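PDB 5H5Z: MHC class I antigen from Ctenopharyngodon idella, which probably presents peptides to T cells at the cell surface, held in a groove between two helices on a beta-sheet floor, in complex with beta-2-microglobulin. Local coordinates for residues T10-F21 with L65-I76; N94-D102 with Y155-K165. All coordinates share one frame; numbering follows the deposited sequence.

Contact 1 of 2, residues T10-F21 with L65-I76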
loop_
_atom_site.group_PDB
_atom_site.type_symbol
_atom_site.label_atom_id
_atom_site.label_comp_id
_atom_site.label_asym_id
_atom_site.label_seq_id
_atom_site.Cartn_x
_atom_site.Cartn_y
_atom_site.Cartn_z
ATOM N N THR A 10 4.493 -5.605 -12.282
ATOM C CA THR A 10 3.196 -6.045 -12.819
ATOM C C THR A 10 3.201 -6.101 -14.344
ATOM O O THR A 10 3.408 -5.087 -15.013
ATOM C CB THR A 10 2.035 -5.139 -12.363
ATOM O OG1 THR A 10 2.021 -5.052 -10.932
ATOM C CG2 THR A 10 0.685 -5.693 -12.856
ATOM N N GLY A 11 2.927 -7.281 -14.879
ATOM C CA GLY A 11 2.798 -7.463 -16.308
ATOM C C GLY A 11 1.361 -7.798 -16.675
ATOM O O GLY A 11 0.732 -8.634 -16.042
ATOM N N VAL A 12 0.842 -7.102 -17.673
ATOM C CA VAL A 12 -0.512 -7.334 -18.148
ATOM C C VAL A 12 -0.537 -7.602 -19.647
ATOM O O VAL A 12 0.053 -6.870 -20.419
ATOM C CB VAL A 12 -1.411 -6.129 -17.855
ATOM C CG1 VAL A 12 -2.841 -6.415 -18.272
ATOM C CG2 VAL A 12 -1.336 -5.771 -16.382
ATOM N N SER A 13 -1.258 -8.634 -20.055
ATOM C CA SER A 13 -1.411 -8.909 -21.470
ATOM C C SER A 13 -2.828 -8.560 -21.890
ATOM O O SER A 13 -3.780 -8.991 -21.259
ATOM C CB SER A 13 -1.133 -10.381 -21.757
ATOM O OG SER A 13 -2.051 -11.204 -21.063
ATOM N N ARG A 14 -2.943 -7.759 -22.944
ATOM C CA ARG A 14 -4.225 -7.418 -23.568
ATOM C C ARG A 14 -4.986 -6.211 -23.012
ATOM O O ARG A 14 -6.046 -5.876 -23.530
ATOM C CB ARG A 14 -5.150 -8.637 -23.572
ATOM C CG ARG A 14 -4.649 -9.795 -24.417
ATOM C CD ARG A 14 -5.803 -10.605 -24.991
ATOM N NE ARG A 14 -5.427 -11.319 -26.206
ATOM C CZ ARG A 14 -4.767 -12.472 -26.227
ATOM N NH1 ARG A 14 -4.405 -13.060 -25.096
ATOM N NH2 ARG A 14 -4.474 -13.043 -27.385
ATOM N N GLY A 15 -4.455 -5.558 -21.981
ATOM C CA GLY A 15 -5.070 -4.367 -21.409
ATOM C C GLY A 15 -4.900 -3.067 -22.188
ATOM O O GLY A 15 -3.994 -2.958 -23.006
ATOM N N ILE A 16 -5.781 -2.090 -21.961
ATOM C CA ILE A 16 -5.593 -0.737 -22.509
ATOM C C ILE A 16 -5.192 0.351 -21.497
ATOM O O ILE A 16 -4.271 1.130 -21.748
ATOM C CB ILE A 16 -6.845 -0.251 -23.265
ATOM C CG1 ILE A 16 -6.630 1.163 -23.823
ATOM C CG2 ILE A 16 -8.061 -0.292 -22.353
ATOM C CD1 ILE A 16 -6.068 1.194 -25.226
ATOM N N ASP A 17 -5.887 0.395 -20.364
ATOM C CA ASP A 17 -5.760 1.469 -19.371
ATOM C C ASP A 17 -4.358 1.559 -18.750
ATOM O O ASP A 17 -3.830 2.642 -18.507
ATOM C CB ASP A 17 -6.848 1.282 -18.295
ATOM C CG ASP A 17 -6.562 2.042 -17.008
ATOM O OD1 ASP A 17 -6.694 3.282 -17.007
ATOM O OD2 ASP A 17 -6.209 1.390 -16.004
ATOM N N PHE A 18 -3.799 0.393 -18.478
ATOM C CA PHE A 18 -2.472 0.191 -17.889
ATOM C C PHE A 18 -1.444 -0.294 -18.922
ATOM O O PHE A 18 -1.813 -0.910 -19.925
ATOM C CB PHE A 18 -2.545 -0.755 -16.678
ATOM C CG PHE A 18 -3.001 -0.083 -15.405
ATOM C CD1 PHE A 18 -2.168 0.809 -14.730
ATOM C CD2 PHE A 18 -4.261 -0.347 -14.875
ATOM C CE1 PHE A 18 -2.587 1.428 -13.558
ATOM C CE2 PHE A 18 -4.686 0.267 -13.702
ATOM C CZ PHE A 18 -3.849 1.155 -13.043
ATOM N N PRO A 19 -0.145 0.000 -18.688
ATOM C CA PRO A 19 0.915 -0.456 -19.595
ATOM C C PRO A 19 1.153 -1.965 -19.520
ATOM O O PRO A 19 0.640 -2.633 -18.621
ATOM C CB PRO A 19 2.162 0.291 -19.096
ATOM C CG PRO A 19 1.658 1.378 -18.211
ATOM C CD PRO A 19 0.402 0.838 -17.604
ATOM N N GLU A 20 1.936 -2.490 -20.463
ATOM C CA GLU A 20 2.300 -3.905 -20.473
ATOM C C GLU A 20 3.117 -4.302 -19.250
ATOM O O GLU A 20 2.994 -5.418 -18.750
ATOM C CB GLU A 20 3.104 -4.241 -21.720
ATOM C CG GLU A 20 2.266 -4.601 -22.924
ATOM C CD GLU A 20 3.106 -5.166 -24.044
ATOM O OE1 GLU A 20 2.894 -6.344 -24.401
ATOM O OE2 GLU A 20 3.985 -4.440 -24.555
ATOM N N PHE A 21 3.956 -3.383 -18.784
ATOM C CA PHE A 21 4.836 -3.642 -17.657
ATOM C C PHE A 21 4.892 -2.419 -16.761
ATOM O O PHE A 21 5.026 -1.301 -17.251
ATOM C CB PHE A 21 6.246 -3.988 -18.160
ATOM C CG PHE A 21 7.219 -4.331 -17.069
ATOM C CD1 PHE A 21 7.291 -5.624 -16.565
ATOM C CD2 PHE A 21 8.079 -3.363 -16.556
ATOM C CE1 PHE A 21 8.192 -5.948 -15.563
ATOM C CE2 PHE A 21 8.986 -3.680 -15.552
ATOM C CZ PHE A 21 9.041 -4.976 -15.055
ATOM N N LEU A 65 15.183 -2.630 -16.468
ATOM C CA LEU A 65 13.723 -2.769 -16.542
ATOM C C LEU A 65 13.159 -2.885 -17.958
ATOM O O LEU A 65 12.095 -3.479 -18.144
ATOM C CB LEU A 65 13.025 -1.682 -15.728
ATOM C CG LEU A 65 13.363 -1.788 -14.232
ATOM C CD1 LEU A 65 12.939 -0.544 -13.458
ATOM C CD2 LEU A 65 12.792 -3.059 -13.607
ATOM N N ILE A 66 13.870 -2.342 -18.953
ATOM C CA ILE A 66 13.524 -2.610 -20.355
ATOM C C ILE A 66 13.681 -4.115 -20.591
ATOM O O ILE A 66 12.812 -4.751 -21.200
ATOM C CB ILE A 66 14.381 -1.798 -21.356
ATOM C CG1 ILE A 66 14.028 -0.307 -21.299
ATOM C CG2 ILE A 66 14.174 -2.303 -22.778
ATOM C CD1 ILE A 66 15.036 0.588 -22.004
ATOM N N GLY A 67 14.775 -4.677 -20.076
ATOM C CA GLY A 67 15.010 -6.122 -20.097
ATOM C C GLY A 67 13.922 -6.910 -19.382
ATOM O O GLY A 67 13.447 -7.925 -19.895
ATOM N N ALA A 68 13.526 -6.438 -18.197
ATOM C CA ALA A 68 12.443 -7.070 -17.427
ATOM C C ALA A 68 11.116 -7.094 -18.189
ATOM O O ALA A 68 10.409 -8.103 -18.177
ATOM C CB ALA A 68 12.271 -6.386 -16.080
ATOM N N HIS A 69 10.790 -5.980 -18.846
ATOM C CA HIS A 69 9.611 -5.880 -19.708
ATOM C C HIS A 69 9.619 -6.933 -20.820
ATOM O O HIS A 69 8.623 -7.637 -21.025
ATOM C CB HIS A 69 9.500 -4.465 -20.287
ATOM C CG HIS A 69 8.593 -4.350 -21.474
ATOM N ND1 HIS A 69 7.273 -4.749 -21.451
ATOM C CD2 HIS A 69 8.815 -3.862 -22.717
ATOM C CE1 HIS A 69 6.724 -4.517 -22.629
ATOM N NE2 HIS A 69 7.639 -3.980 -23.415
ATOM N N GLN A 70 10.746 -7.036 -21.523
ATOM C CA GLN A 70 10.917 -8.028 -22.590
ATOM C C GLN A 70 10.678 -9.449 -22.051
ATOM O O GLN A 70 9.903 -10.214 -22.631
ATOM C CB GLN A 70 12.304 -7.891 -23.250
ATOM C CG GLN A 70 12.492 -6.604 -24.062
ATOM C CD GLN A 70 13.867 -6.466 -24.717
ATOM O OE1 GLN A 70 13.998 -5.875 -25.792
ATOM N NE2 GLN A 70 14.899 -7.007 -24.071
ATOM N N VAL A 71 11.316 -9.775 -20.926
ATOM C CA VAL A 71 11.198 -11.095 -20.291
ATOM C C VAL A 71 9.775 -11.370 -19.792
ATOM O O VAL A 71 9.275 -12.494 -19.914
ATOM C CB VAL A 71 12.219 -11.277 -19.144
ATOM C CG1 VAL A 71 12.000 -12.598 -18.417
ATOM C CG2 VAL A 71 13.647 -11.209 -19.675
ATOM N N PHE A 72 9.128 -10.344 -19.242
ATOM C CA PHE A 72 7.734 -10.458 -18.803
ATOM C C PHE A 72 6.761 -10.733 -19.943
ATOM O O PHE A 72 5.825 -11.527 -19.778
ATOM C CB PHE A 72 7.302 -9.219 -18.015
ATOM C CG PHE A 72 7.344 -9.407 -16.527
ATOM C CD1 PHE A 72 8.469 -9.948 -15.906
ATOM C CD2 PHE A 72 6.257 -9.030 -15.737
ATOM C CE1 PHE A 72 8.501 -10.124 -14.530
ATOM C CE2 PHE A 72 6.287 -9.199 -14.360
ATOM C CZ PHE A 72 7.406 -9.751 -13.759
ATOM N N LYS A 73 6.980 -10.080 -21.086
ATOM C CA LYS A 73 6.191 -10.335 -22.297
ATOM C C LYS A 73 6.289 -11.802 -22.705
ATOM O O LYS A 73 5.282 -12.448 -22.997
ATOM C CB LYS A 73 6.677 -9.465 -23.459
ATOM C CG LYS A 73 6.074 -8.071 -23.537
ATOM C CD LYS A 73 6.754 -7.242 -24.626
ATOM C CE LYS A 73 6.399 -7.700 -26.034
ATOM N NZ LYS A 73 5.001 -7.350 -26.413
ATOM N N ASP A 74 7.517 -12.316 -22.715
ATOM C CA ASP A 74 7.793 -13.688 -23.141
ATOM C C ASP A 74 7.206 -14.689 -22.148
ATOM O O ASP A 74 6.627 -15.709 -22.542
ATOM C CB ASP A 74 9.304 -13.909 -23.260
ATOM C CG ASP A 74 9.948 -13.060 -24.356
ATOM O OD1 ASP A 74 9.225 -12.414 -25.146
ATOM O OD2 ASP A 74 11.195 -13.045 -24.427
ATOM N N SER A 75 7.357 -14.373 -20.862
ATOM C CA SER A 75 6.910 -15.236 -19.774
ATOM C C SER A 75 5.393 -15.403 -19.741
ATOM O O SER A 75 4.900 -16.528 -19.684
ATOM C CB SER A 75 7.412 -14.712 -18.425
ATOM O OG SER A 75 8.818 -14.872 -18.316
ATOM N N ILE A 76 4.659 -14.291 -19.793
ATOM C CA ILE A 76 3.192 -14.343 -19.736
ATOM C C ILE A 76 2.608 -15.110 -20.931
ATOM O O ILE A 76 1.610 -15.813 -20.788
ATOM C CB ILE A 76 2.543 -12.944 -19.553
ATOM C CG1 ILE A 76 1.089 -13.079 -19.075
ATOM C CG2 ILE A 76 2.653 -12.101 -20.820
ATOM C CD1 ILE A 76 0.499 -11.806 -18.503
#
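Phe21 and Phe72 meet in a T-shaped pair that fixes helix 55-82 to the floor of the MHC class I peptide groove. The edge of Phe21 is directed at the face of Phe72, with the planes at 89° and Phe21 CE1 3.6 Å from Phe72 CD2. Phe21 is swung towards the helix with CG anti to its backbone N (chi1 -178°), and one face of its ring lies against the helix backbone at Ala68 and His69. Its CZ meets Ala68 CB at 3.7 Å. At the edge of the Phe72 ring, near its plane, lies Gly11, whose CA is 3.8 Å from Phe72 CD2; a residue without a side chain lets the aromatic ring come so close. Further along, Ile76 CD1 reaches Ser13 OG at 3.7 Å.

The solvent side is looser and polar. Glu20 OE1 accepts a hydrogen bond of 3.1 Å from Lys73 NZ through its syn lone pair, within a salt bridge, while Glu20 OE2 lies at the edge of the His69 ring, 3.3 Å from CE1. The chemistry implies that buried aromatic packing mainly holds the helix to the sheet, the exposed Glu20-Lys73 pair probably adding less because solvent can compete for its charges.

Contact 2 of 2, residues N94-D102 with Y155-K165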
loop_
_atom_site.group_PDB
_atom_site.type_symbol
_atom_site.label_atom_id
_atom_site.label_comp_id
_atom_site.label_asym_id
_atom_site.label_seq_id
_atom_site.Cartn_x
_atom_site.Cartn_y
_atom_site.Cartn_z
ATOM N N ASN A 94 5.778 -10.305 -10.161
ATOM C CA ASN A 94 6.988 -10.678 -9.452
ATOM C C ASN A 94 7.150 -9.702 -8.292
ATOM O O ASN A 94 7.025 -8.487 -8.468
ATOM C CB ASN A 94 8.184 -10.608 -10.414
ATOM C CG ASN A 94 9.516 -10.995 -9.773
ATOM O OD1 ASN A 94 9.595 -11.825 -8.860
ATOM N ND2 ASN A 94 10.583 -10.422 -10.300
ATOM N N MET A 95 7.376 -10.236 -7.099
ATOM C CA MET A 95 7.840 -9.414 -5.991
ATOM C C MET A 95 9.083 -10.051 -5.385
ATOM O O MET A 95 9.159 -11.271 -5.220
ATOM C CB MET A 95 6.746 -9.194 -4.935
ATOM C CG MET A 95 6.270 -10.460 -4.241
ATOM S SD MET A 95 4.815 -10.190 -3.219
ATOM C CE MET A 95 5.438 -8.973 -2.058
ATOM N N TYR A 96 10.072 -9.225 -5.079
ATOM C CA TYR A 96 11.264 -9.717 -4.429
ATOM C C TYR A 96 11.830 -8.611 -3.577
ATOM O O TYR A 96 11.522 -7.437 -3.788
ATOM C CB TYR A 96 12.303 -10.213 -5.449
ATOM C CG TYR A 96 12.843 -9.168 -6.397
ATOM C CD1 TYR A 96 13.992 -8.429 -6.076
ATOM C CD2 TYR A 96 12.237 -8.943 -7.638
ATOM C CE1 TYR A 96 14.501 -7.481 -6.953
ATOM C CE2 TYR A 96 12.741 -7.996 -8.520
ATOM C CZ TYR A 96 13.871 -7.271 -8.172
ATOM O OH TYR A 96 14.371 -6.337 -9.044
ATOM N N GLY A 97 12.666 -8.980 -2.620
ATOM C CA GLY A 97 13.277 -7.974 -1.784
ATOM C C GLY A 97 14.038 -8.554 -0.630
ATOM O O GLY A 97 14.050 -9.766 -0.430
ATOM N N CYS A 98 14.663 -7.664 0.137
ATOM C CA CYS A 98 15.517 -8.057 1.239
ATOM C C CYS A 98 15.224 -7.182 2.442
ATOM O O CYS A 98 14.724 -6.059 2.308
ATOM C CB CYS A 98 16.998 -7.937 0.843
ATOM S SG CYS A 98 17.512 -6.297 0.253
ATOM N N GLU A 99 15.511 -7.693 3.604
ATOM C CA GLU A 99 15.387 -6.942 4.847
ATOM C C GLU A 99 16.674 -7.002 5.633
ATOM O O GLU A 99 17.203 -8.015 5.782
ATOM C CB GLU A 99 14.343 -7.569 5.734
ATOM C CG GLU A 99 12.992 -7.667 5.079
ATOM C CD GLU A 99 11.874 -8.078 6.039
ATOM O OE1 GLU A 99 11.026 -7.218 6.282
ATOM O OE2 GLU A 99 11.819 -9.233 6.503
ATOM N N LEU A 100 17.053 -5.888 6.200
ATOM C CA LEU A 100 18.133 -5.854 7.127
ATOM C C LEU A 100 17.657 -5.521 8.532
ATOM O O LEU A 100 17.139 -4.494 8.729
ATOM C CB LEU A 100 19.145 -4.803 6.651
ATOM C CG LEU A 100 20.360 -4.529 7.512
ATOM C CD1 LEU A 100 21.240 -5.730 7.592
ATOM C CD2 LEU A 100 21.078 -3.361 6.908
ATOM N N ASN A 101 17.789 -6.461 9.434
ATOM C CA ASN A 101 17.459 -6.282 10.850
ATOM C C ASN A 101 18.576 -5.568 11.629
ATOM O O ASN A 101 19.594 -5.405 11.100
ATOM C CB ASN A 101 17.139 -7.637 11.453
ATOM C CG ASN A 101 16.233 -8.452 10.584
ATOM O OD1 ASN A 101 16.560 -9.552 10.195
ATOM N ND2 ASN A 101 15.098 -7.909 10.253
ATOM N N ASP A 102 18.375 -5.142 12.883
ATOM C CA ASP A 102 19.456 -4.450 13.626
ATOM C C ASP A 102 20.735 -5.256 13.893
ATOM O O ASP A 102 21.838 -4.680 13.972
ATOM C CB ASP A 102 19.001 -3.914 14.968
ATOM C CG ASP A 102 18.151 -2.644 14.870
ATOM O OD1 ASP A 102 18.440 -1.822 13.979
ATOM O OD2 ASP A 102 17.225 -2.490 15.705
ATOM N N TYR A 155 21.875 -12.223 -5.390
ATOM C CA TYR A 155 21.310 -10.877 -5.411
ATOM C C TYR A 155 20.702 -10.469 -4.061
ATOM O O TYR A 155 20.983 -9.380 -3.546
ATOM C CB TYR A 155 20.260 -10.722 -6.523
ATOM C CG TYR A 155 19.494 -9.427 -6.388
ATOM C CD1 TYR A 155 20.018 -8.228 -6.881
ATOM C CD2 TYR A 155 18.268 -9.386 -5.711
ATOM C CE1 TYR A 155 19.336 -7.034 -6.727
ATOM C CE2 TYR A 155 17.583 -8.197 -5.546
ATOM C CZ TYR A 155 18.116 -7.028 -6.060
ATOM O OH TYR A 155 17.427 -5.851 -5.905
ATOM N N LEU A 156 19.861 -11.335 -3.498
ATOM C CA LEU A 156 19.141 -10.998 -2.261
ATOM C C LEU A 156 20.068 -10.767 -1.070
ATOM O O LEU A 156 19.868 -9.836 -0.285
ATOM C CB LEU A 156 18.120 -12.088 -1.913
ATOM C CG LEU A 156 16.890 -12.219 -2.814
ATOM C CD1 LEU A 156 16.080 -13.443 -2.404
ATOM C CD2 LEU A 156 16.028 -10.967 -2.782
ATOM N N GLU A 157 21.071 -11.622 -0.935
ATOM C CA GLU A 157 21.948 -11.601 0.233
ATOM C C GLU A 157 23.101 -10.610 0.103
ATOM O O GLU A 157 23.703 -10.227 1.104
ATOM C CB GLU A 157 22.476 -13.006 0.529
ATOM C CG GLU A 157 21.368 -13.989 0.884
ATOM C CD GLU A 157 21.867 -15.386 1.190
ATOM O OE1 GLU A 157 23.075 -15.651 1.040
ATOM O OE2 GLU A 157 21.037 -16.229 1.586
ATOM N N ASN A 158 23.405 -10.194 -1.121
ATOM C CA ASN A 158 24.546 -9.310 -1.343
ATOM C C ASN A 158 24.130 -7.985 -1.966
ATOM O O ASN A 158 23.994 -6.987 -1.263
ATOM C CB ASN A 158 25.617 -10.022 -2.169
ATOM C CG ASN A 158 26.084 -11.316 -1.526
ATOM O OD1 ASN A 158 25.651 -12.407 -1.910
ATOM N ND2 ASN A 158 26.961 -11.203 -0.535
ATOM N N THR A 159 23.888 -7.993 -3.274
ATOM C CA THR A 159 23.529 -6.789 -4.028
ATOM C C THR A 159 22.376 -5.989 -3.399
ATOM O O THR A 159 22.477 -4.767 -3.214
ATOM C CB THR A 159 23.168 -7.166 -5.476
ATOM O OG1 THR A 159 24.195 -8.010 -6.019
ATOM C CG2 THR A 159 22.996 -5.924 -6.346
ATOM N N CYS A 160 21.287 -6.685 -3.081
ATOM C CA CYS A 160 20.096 -6.066 -2.484
ATOM C C CYS A 160 20.419 -5.353 -1.161
ATOM O O CYS A 160 20.030 -4.194 -0.954
ATOM C CB CYS A 160 19.001 -7.124 -2.280
ATOM S SG CYS A 160 17.381 -6.479 -1.799
ATOM N N ILE A 161 21.125 -6.052 -0.274
ATOM C CA ILE A 161 21.500 -5.518 1.044
ATOM C C ILE A 161 22.499 -4.363 0.914
ATOM O O ILE A 161 22.398 -3.354 1.621
ATOM C CB ILE A 161 22.034 -6.647 1.966
ATOM C CG1 ILE A 161 20.900 -7.613 2.363
ATOM C CG2 ILE A 161 22.754 -6.097 3.192
ATOM C CD1 ILE A 161 19.797 -6.999 3.224
ATOM N N GLU A 162 23.449 -4.493 -0.006
ATOM C CA GLU A 162 24.434 -3.428 -0.231
ATOM C C GLU A 162 23.744 -2.115 -0.615
ATOM O O GLU A 162 24.068 -1.037 -0.080
ATOM C CB GLU A 162 25.447 -3.859 -1.297
ATOM C CG GLU A 162 26.373 -4.979 -0.840
ATOM C CD GLU A 162 27.050 -5.700 -1.991
ATOM O OE1 GLU A 162 27.172 -5.116 -3.091
ATOM O OE2 GLU A 162 27.467 -6.862 -1.793
ATOM N N TRP A 163 22.771 -2.217 -1.518
ATOM C CA TRP A 163 22.012 -1.056 -1.966
ATOM C C TRP A 163 21.038 -0.553 -0.906
ATOM O O TRP A 163 20.890 0.656 -0.731
ATOM C CB TRP A 163 21.306 -1.341 -3.295
ATOM C CG TRP A 163 22.239 -1.190 -4.457
ATOM C CD1 TRP A 163 22.880 -2.185 -5.129
ATOM C CD2 TRP A 163 22.650 0.038 -5.061
ATOM N NE1 TRP A 163 23.674 -1.654 -6.124
ATOM C CE2 TRP A 163 23.548 -0.288 -6.103
ATOM C CE3 TRP A 163 22.343 1.386 -4.825
ATOM C CZ2 TRP A 163 24.142 0.685 -6.915
ATOM C CZ3 TRP A 163 22.940 2.356 -5.632
ATOM C CH2 TRP A 163 23.826 1.997 -6.665
ATOM N N LEU A 164 20.381 -1.472 -0.198
ATOM C CA LEU A 164 19.519 -1.075 0.910
ATOM C C LEU A 164 20.293 -0.203 1.904
ATOM O O LEU A 164 19.831 0.870 2.291
ATOM C CB LEU A 164 18.912 -2.298 1.606
ATOM C CG LEU A 164 18.103 -2.020 2.880
ATOM C CD1 LEU A 164 16.960 -1.034 2.646
ATOM C CD2 LEU A 164 17.579 -3.320 3.461
ATOM N N LYS A 165 21.484 -0.651 2.290
ATOM C CA LYS A 165 22.337 0.136 3.191
ATOM C C LYS A 165 22.608 1.559 2.666
ATOM O O LYS A 165 22.560 2.534 3.435
ATOM C CB LYS A 165 23.641 -0.608 3.503
ATOM C CG LYS A 165 23.442 -1.826 4.400
ATOM C CD LYS A 165 24.725 -2.620 4.587
ATOM C CE LYS A 165 24.489 -3.796 5.524
ATOM N NZ LYS A 165 25.565 -4.818 5.426
#
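Tyr96 overlaps Tyr155 at one corner of its ring, CE1 lying 3.5 Å from Tyr155 CE2, with the two planes 79° apart. This is the alpha-2 half of the MHC class I groove, where a helix lies steeply across a sheet strand and a disulfide joins the two. Both hydroxyls hydrogen-bond to the backbone of the bound peptide, and Tyr96 OH also pairs with Tyr9 OH, so the floor, through Tyr96, and the wall, through Tyr155, both grip the peptide.

Beside them the helix includes a wider pi-type turn at 155-159, and Cys160 N bonds to Tyr155 O rather than to Leu156 O. Cys160 SG stands anti to its backbone N (chi1 -171°), directed at the strand to meet Cys98. Leu156 flanks the bridge, its CD2 only 3.3 Å from Gly97 O. Farther along the helix Ile161 CD1 rests 3.8 Å from Cys98 CB, and Leu164 CD2 lies 3.9 Å from Leu100 CB. The extended Lys165 lays its aliphatic chain across Leu100, CE approaching Leu100 CD2 at 3.7 Å, which closes the apolar patch at its outer margin. At the centre, the covalent bond from Cys98 SG to Cys160 SG spans 2.1 Å with a chi3 of -88°.

From the N terminus, the chain runs along strand 3-13, turns, and after three more strands and a short helix enters helix 55-82, where contact 1 closes a loop of 43 intervening residues. Strand 90-100 follows directly, and contact 2 opens on it, closing a loop of 52 residues when helix 148-170 arrives. The two loops are in series, neither nested nor crossing. Because strands 3-13 and 90-100 are antiparallel neighbours, both contacts rest on the middle of one sheet, and each ties a different groove helix to it. Their centres lie about 24 Å apart, yet they touch where Phe72 CZ packs on Asn94 CB at 3.5 Å.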